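Local coordinates for protein adenosylmethionine-8-amino-7-oxononanoate aminotransferase (Methanocaldococcus jannaschii, PDB 6ZHK) that probably transfers an amino group from S-adenosyl-L-methionine to 7-keto-8-aminopelargonic acid with pyridoxal 5'-phosphate as cofactor, a step of biotin biosynthesis, at residues Q27-E30 and Y31-K35; K279-F282 and C283-E286. One frame throughout, in Å; residues are numbered along the deposited sequence.

Contact 1: residues Q27-E30 and Y31-K35; sequences QMKE and YRESK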
ATOM      1  N   GLN A  27       0.256  19.393   9.587  1.00 15.86           N
ATOM      2  CA  GLN A  27      -0.815  20.223  10.113  1.00 15.64           C
ATOM      3  C   GLN A  27      -1.147  21.234   9.026  1.00 15.42           C
ATOM      4  O   GLN A  27      -0.395  22.194   8.835  1.00 15.82           O
ATOM      5  CB  GLN A  27      -0.372  20.891  11.432  1.00 16.85           C
ATOM      6  CG  GLN A  27      -1.313  21.965  11.922  1.00 16.43           C
ATOM      7  CD  GLN A  27      -2.770  21.573  11.862  1.00 17.48           C
ATOM      8  OE1 GLN A  27      -3.484  22.053  10.996  1.00 15.07           O
ATOM      9  NE2 GLN A  27      -3.210  20.674  12.745  1.00 19.29           N
ATOM     10  N   MET A  28      -2.303  21.063   8.367  1.00 14.88           N
ATOM     11  CA  MET A  28      -2.591  21.771   7.129  1.00 15.62           C
ATOM     12  C   MET A  28      -2.814  23.266   7.418  1.00 16.78           C
ATOM     13  O   MET A  28      -2.612  24.093   6.536  1.00 15.31           O
ATOM     14  CB  MET A  28      -3.832  21.172   6.469  1.00 16.35           C
ATOM     15  CG  MET A  28      -3.536  19.796   5.736  1.00 14.97           C
ATOM     16  SD  MET A  28      -2.075  19.890   4.612  1.00 17.10           S
ATOM     17  CE  MET A  28      -2.816  20.967   3.381  1.00 17.95           C
ATOM     18  N   LYS A  29      -3.257  23.593   8.626  1.00 19.08           N
ATOM     19  CA  LYS A  29      -3.364  25.005   9.027  1.00 20.38           C
ATOM     20  C   LYS A  29      -2.033  25.698   8.805  1.00 21.56           C
ATOM     21  O   LYS A  29      -1.989  26.789   8.258  1.00 25.68           O
ATOM     22  CB  LYS A  29      -3.925  25.163  10.442  1.00 21.70           C
ATOM     23  CG  LYS A  29      -3.803  26.578  11.021  1.00 28.42           C
ATOM     24  CD  LYS A  29      -4.905  27.019  11.951  1.00 33.18           C
ATOM     25  CE  LYS A  29      -4.743  28.489  12.339  1.00 35.28           C
ATOM     26  NZ  LYS A  29      -3.309  28.806  12.624  1.00 42.79           N
ATOM     27  N   GLU A  30      -0.945  25.084   9.271  1.00 20.14           N
ATOM     28  CA  GLU A  30       0.357  25.713   9.209  1.00 23.91           C
ATOM     29  C   GLU A  30       0.934  25.647   7.811  1.00 23.18           C
ATOM     30  O   GLU A  30       1.579  26.586   7.373  1.00 24.58           O
ATOM     31  CB  GLU A  30       1.291  25.084  10.234  1.00 22.11           C
ATOM     32  CG  GLU A  30       0.804  25.566  11.572  1.00 29.67           C
ATOM     33  CD  GLU A  30       1.776  25.336  12.699  1.00 34.68           C
ATOM     34  OE1 GLU A  30       2.885  24.781  12.424  1.00 34.11           O
ATOM     35  OE2 GLU A  30       1.409  25.720  13.840  1.00 29.54           O
ATOM     36  N   TYR A  31       0.709  24.530   7.128  1.00 19.07           N
ATOM     37  CA  TYR A  31       1.207  24.384   5.777  1.00 17.99           C
ATOM     38  C   TYR A  31       0.579  25.467   4.889  1.00 16.75           C
ATOM     39  O   TYR A  31       1.231  26.055   4.035  1.00 19.74           O
ATOM     40  CB  TYR A  31       0.868  22.941   5.329  1.00 17.04           C
ATOM     41  CG  TYR A  31       1.447  22.565   3.985  1.00 17.70           C
ATOM     42  CD1 TYR A  31       2.729  22.049   3.888  1.00 15.63           C
ATOM     43  CD2 TYR A  31       0.699  22.702   2.816  1.00 16.70           C
ATOM     44  CE1 TYR A  31       3.271  21.679   2.664  1.00 15.56           C
ATOM     45  CE2 TYR A  31       1.261  22.407   1.577  1.00 16.31           C
ATOM     46  CZ  TYR A  31       2.538  21.861   1.507  1.00 14.49           C
ATOM     47  OH  TYR A  31       3.100  21.574   0.285  1.00 18.07           O
ATOM     48  N   ARG A  32      -0.708  25.737   5.092  1.00 17.90           N
ATOM     49  CA  ARG A  32      -1.375  26.723   4.264  1.00 21.44           C
ATOM     50  C   ARG A  32      -0.865  28.144   4.515  1.00 25.67           C
ATOM     51  O   ARG A  32      -1.055  28.998   3.652  1.00 25.92           O
ATOM     52  CB  ARG A  32      -2.875  26.737   4.512  1.00 22.98           C
ATOM     53  CG  ARG A  32      -3.566  25.576   3.822  1.00 28.04           C
ATOM     54  CD  ARG A  32      -4.822  25.401   4.644  1.00 29.01           C
ATOM     55  NE  ARG A  32      -5.712  24.898   3.619  1.00 36.43           N
ATOM     56  CZ  ARG A  32      -7.016  24.735   3.748  1.00 30.61           C
ATOM     57  NH1 ARG A  32      -7.635  25.114   4.861  1.00 33.62           N
ATOM     58  NH2 ARG A  32      -7.677  24.231   2.729  1.00 26.64           N
ATOM     59  N   GLU A  33      -0.207  28.370   5.658  1.00 26.29           N
ATOM     60  CA  GLU A  33       0.308  29.700   5.958  1.00 32.62           C
ATOM     61  C   GLU A  33       1.711  29.879   5.399  1.00 33.06           C
ATOM     62  O   GLU A  33       2.151  31.008   5.259  1.00 31.71           O
ATOM     63  CB  GLU A  33       0.329  29.978   7.453  1.00 30.39           C
ATOM     64  CG  GLU A  33      -1.042  30.354   7.958  1.00 36.48           C
ATOM     65  CD  GLU A  33      -1.210  30.192   9.458  1.00 43.40           C
ATOM     66  OE1 GLU A  33      -0.255  29.699  10.152  1.00 42.70           O
ATOM     67  OE2 GLU A  33      -2.301  30.548   9.938  1.00 52.61           O
ATOM     68  N   SER A  34       2.433  28.781   5.137  1.00 29.93           N
ATOM     69  CA  SER A  34       3.845  28.939   4.832  1.00 26.00           C
ATOM     70  C   SER A  34       4.133  28.875   3.329  1.00 28.62           C
ATOM     71  O   SER A  34       3.260  28.556   2.502  1.00 27.19           O
ATOM     72  CB  SER A  34       4.708  27.989   5.643  1.00 29.36           C
ATOM     73  OG  SER A  34       4.197  26.661   5.543  1.00 30.94           O
ATOM     74  N   LYS A  35       5.391  29.206   2.989  1.00 27.43           N
ATOM     75  CA  LYS A  35       5.909  29.024   1.642  1.00 29.23           C
ATOM     76  C   LYS A  35       6.595  27.663   1.622  1.00 28.52           C
ATOM     77  O   LYS A  35       7.574  27.466   2.324  1.00 27.20           O
ATOM     78  CB  LYS A  35       6.899  30.142   1.254  1.00 34.67           C
ATOM     79  CG  LYS A  35       7.504  30.004  -0.152  1.00 41.97           C
ATOM     80  CD  LYS A  35       6.461  29.857  -1.311  1.00 42.71           C
ATOM     81  CE  LYS A  35       7.032  29.517  -2.682  1.00 45.25           C
ATOM     82  NZ  LYS A  35       7.221  28.055  -2.941  1.00 44.21           N
TER
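Met28 and Tyr31 run next to each other off one flank of the short helix 28-33. The Met28 side chain bends at chi2 (-50°) and again at chi3, a fold that brings Met28 CE within 4.0 Å of Tyr31 CD2. The sulfur itself stands obliquely to the ring, with Met28 SD 5.0 Å from the Tyr31 centroid, a Met-aromatic contact to which a flexible, polarisable side chain is well suited. Tyr31 also has its hydroxyl bonded to Asp17. On another flank Lys29 and Glu33, one turn apart, incline across each other; the salt bridge from Lys29 NZ to Glu33 OE2 is 3.4 Å long and its hydrogen bond weak, both side chains being long enough to meet over one turn.

Gln27 is the N-cap: its OE1 receives Lys29 N at 2.8 Å on a lone pair in the carbonyl plane, satisfying an amide that has no preceding turn to bond to. Arg32 N then bonds Met28 O at 2.9 Å, and the Arg32 methylenes lie against that same oxygen. At the other end Glu30 O takes Glu33 N from above its carbonyl plane. The helix sits beside helix 10-20, which supplies Asp17 and Lys18. Glu30 OE1 pairs with Lys414, while Glu30 OE2 and Gln27 bond backbone atoms of Phe327, Phe323 and Gly325 of the second subunit, beyond that subunit's helix 317-321.

Contact 2: residues K279-F282 and C283-E286; sequences KMFF and CDNE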
ATOM      1  N   LYS A 279      25.729  -1.713   5.898  1.00 20.07           N
ATOM      2  CA  LYS A 279      25.720  -3.062   5.349  1.00 19.87           C
ATOM      3  C   LYS A 279      24.523  -3.180   4.410  1.00 19.45           C
ATOM      4  O   LYS A 279      23.599  -2.397   4.556  1.00 17.25           O
ATOM      5  CB  LYS A 279      25.364  -4.027   6.474  1.00 24.07           C
ATOM      6  CG  LYS A 279      26.475  -4.331   7.460  1.00 31.61           C
ATOM      7  CD  LYS A 279      25.966  -5.435   8.343  1.00 33.81           C
ATOM      8  CE  LYS A 279      26.525  -5.393   9.740  1.00 39.72           C
ATOM      9  NZ  LYS A 279      26.498  -6.776  10.276  1.00 40.66           N
ATOM     10  N   MET A 280      24.486  -4.214   3.548  1.00 17.03           N
ATOM     11  CA  MET A 280      23.378  -4.351   2.620  1.00 18.00           C
ATOM     12  C   MET A 280      22.038  -4.467   3.386  1.00 18.96           C
ATOM     13  O   MET A 280      21.034  -3.812   3.028  1.00 17.76           O
ATOM     14  CB  MET A 280      23.558  -5.543   1.686  1.00 17.98           C
ATOM     15  CG  MET A 280      22.511  -5.536   0.559  1.00 20.82           C
ATOM     16  SD  MET A 280      22.664  -4.061  -0.585  1.00 19.69           S
ATOM     17  CE  MET A 280      21.591  -4.646  -1.900  1.00 17.54           C
ATOM     18  N   PHE A 281      22.013  -5.339   4.407  1.00 18.69           N
ATOM     19  CA  PHE A 281      20.872  -5.514   5.313  1.00 16.68           C
ATOM     20  C   PHE A 281      21.448  -5.658   6.704  1.00 18.76           C
ATOM     21  O   PHE A 281      22.536  -6.238   6.856  1.00 17.82           O
ATOM     22  CB  PHE A 281      20.113  -6.812   5.004  1.00 17.43           C
ATOM     23  CG  PHE A 281      19.613  -6.866   3.587  1.00 15.98           C
ATOM     24  CD1 PHE A 281      18.521  -6.094   3.208  1.00 15.71           C
ATOM     25  CD2 PHE A 281      20.260  -7.646   2.629  1.00 19.67           C
ATOM     26  CE1 PHE A 281      18.095  -6.109   1.881  1.00 17.71           C
ATOM     27  CE2 PHE A 281      19.822  -7.695   1.306  1.00 17.88           C
ATOM     28  CZ  PHE A 281      18.738  -6.901   0.928  1.00 18.08           C
ATOM     29  N   PHE A 282      20.739  -5.104   7.695  1.00 18.47           N
ATOM     30  CA  PHE A 282      21.122  -5.338   9.091  1.00 21.91           C
ATOM     31  C   PHE A 282      21.285  -6.825   9.367  1.00 20.51           C
ATOM     32  O   PHE A 282      22.249  -7.240  10.031  1.00 16.77           O
ATOM     33  CB  PHE A 282      20.193  -4.659  10.095  1.00 20.12           C
ATOM     34  CG  PHE A 282      20.741  -4.709  11.503  1.00 22.63           C
ATOM     35  CD1 PHE A 282      21.724  -3.823  11.921  1.00 24.33           C
ATOM     36  CD2 PHE A 282      20.349  -5.721  12.368  1.00 24.91           C
ATOM     37  CE1 PHE A 282      22.236  -3.898  13.222  1.00 26.40           C
ATOM     38  CE2 PHE A 282      20.907  -5.842  13.642  1.00 32.33           C
ATOM     39  CZ  PHE A 282      21.825  -4.905  14.077  1.00 25.63           C
ATOM     40  N   CYS A 283      20.368  -7.630   8.811  1.00 20.61           N
ATOM     41  CA  CYS A 283      20.402  -9.074   9.069  1.00 19.97           C
ATOM     42  C   CYS A 283      21.553  -9.815   8.363  1.00 18.89           C
ATOM     43  O   CYS A 283      21.694 -11.023   8.589  1.00 16.89           O
ATOM     44  CB  CYS A 283      19.031  -9.700   8.822  1.00 22.26           C
ATOM     45  SG  CYS A 283      18.566  -9.700   7.089  1.00 21.03           S
ATOM     46  N   ASP A 284      22.412  -9.110   7.581  1.00 17.16           N
ATOM     47  CA  ASP A 284      23.666  -9.665   7.096  1.00 23.41           C
ATOM     48  C   ASP A 284      24.685  -9.676   8.239  1.00 22.39           C
ATOM     49  O   ASP A 284      25.627  -8.901   8.258  1.00 32.61           O
ATOM     50  CB  ASP A 284      24.334  -8.832   5.990  1.00 24.98           C
ATOM     51  CG  ASP A 284      23.617  -8.930   4.651  1.00 29.90           C
ATOM     52  OD1 ASP A 284      22.849  -9.909   4.448  1.00 30.32           O
ATOM     53  OD2 ASP A 284      23.857  -8.046   3.794  1.00 32.48           O
ATOM     54  N   ASN A 285      24.445 -10.552   9.175  1.00 25.29           N
ATOM     55  CA  ASN A 285      25.073 -10.545  10.480  1.00 23.10           C
ATOM     56  C   ASN A 285      25.385 -12.006  10.705  1.00 24.92           C
ATOM     57  O   ASN A 285      24.508 -12.844  10.508  1.00 26.18           O
ATOM     58  CB  ASN A 285      24.066  -9.957  11.481  1.00 24.01           C
ATOM     59  CG  ASN A 285      24.458 -10.109  12.928  1.00 22.97           C
ATOM     60  OD1 ASN A 285      24.663 -11.215  13.407  1.00 24.22           O
ATOM     61  ND2 ASN A 285      24.461  -9.013  13.646  1.00 24.08           N
ATOM     62  N   GLU A 286      26.658 -12.333  10.985  1.00 26.15           N
ATOM     63  CA  GLU A 286      26.988 -13.759  11.033  1.00 27.32           C
ATOM     64  C   GLU A 286      26.200 -14.472  12.120  1.00 24.14           C
ATOM     65  O   GLU A 286      25.805 -15.617  11.946  1.00 22.47           O
ATOM     66  CB  GLU A 286      28.482 -14.056  11.276  1.00 36.03           C
ATOM     67  CG  GLU A 286      29.338 -14.066  10.010  1.00 41.28           C
ATOM     68  CD  GLU A 286      28.714 -14.535   8.695  1.00 46.42           C
ATOM     69  OE1 GLU A 286      28.188 -15.711   8.603  1.00 49.18           O
ATOM     70  OE2 GLU A 286      28.754 -13.720   7.743  1.00 44.53           O
TER
HETATM   71  O   HOH W   1      24.345  -6.109  11.727  1.00 32.31           O
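Phe281 and Asp284 close a type I beta turn, in which Asp284 N bonds Phe281 O at 3.0 Å. The aspartate side chain folds back over the turn: with CG anti to its carbonyl carbon (chi1 -73°), OD2 reaches Phe281 N at 3.3 Å, a weak bond. Its carboxylate stands nearly upright to the Phe281 ring, the planes 82° apart, and OD1 meets the ring edge in plane, where the aromatic hydrogens carry slight positive charge.

The tightly packed side is apolar. Cys283, small and only weakly polar and so suited to a buried turn, places SG 3.9 Å from Phe281 CB and also touches Leu297 and Pro110. The Phe281 ring packs edge-to-face with Phe274 and against Ile108 and Leu299, so the turn is seated on strand 296-299 and the end of helix 96-108.

The other side is polar and holds a water. Lys279 stretches alongside the turn until NZ bonds Asp284 O at 3.1 Å, coming from above the carbonyl plane. The water accepts from Lys279 NZ at 2.7 Å and donates to Phe282 O, lying over one face of the Phe282 ring. A methionine in place of Lys279 would probably leave Asp284 O without this donor and the water less firmly held.

Asn285, the N-cap of helix 286-291, turns its OD1 to Leu288 N and its ND2 to Glu252. Glu269 accepts from the amides of Phe282 and Cys283, so side-chain carboxylates and the lysine ammonium serve backbone groups that no regular helix or strand pairs here. The chemistry implies a loop in which side-chain-to-backbone bonds supplement the turn's own backbone bond, and which leads into the helix through the Asn285 cap.

How the contacts relate
Contact 1 and contact 2 lie on opposite sides of the chain's centre, their own centres 41 Å apart and their nearest atoms about 31 Å apart, so neither touches the other. Contact 1 is peripheral and faces the second subunit, whereas no other chain meets contact 2. Each lies within about 10 Å of a residue predicted to bind substrate or cofactor. The Tyr31 side chain is about 7 Å from that of Arg431, on the substrate side; the Phe282 side chain is about 10 Å from that of Asp268, on the cofactor side. The bound magnesium ion, at a separate site formed by Val106, Thr109, Pro110 and Leu113, is about 8 Å from the Phe281 side chain.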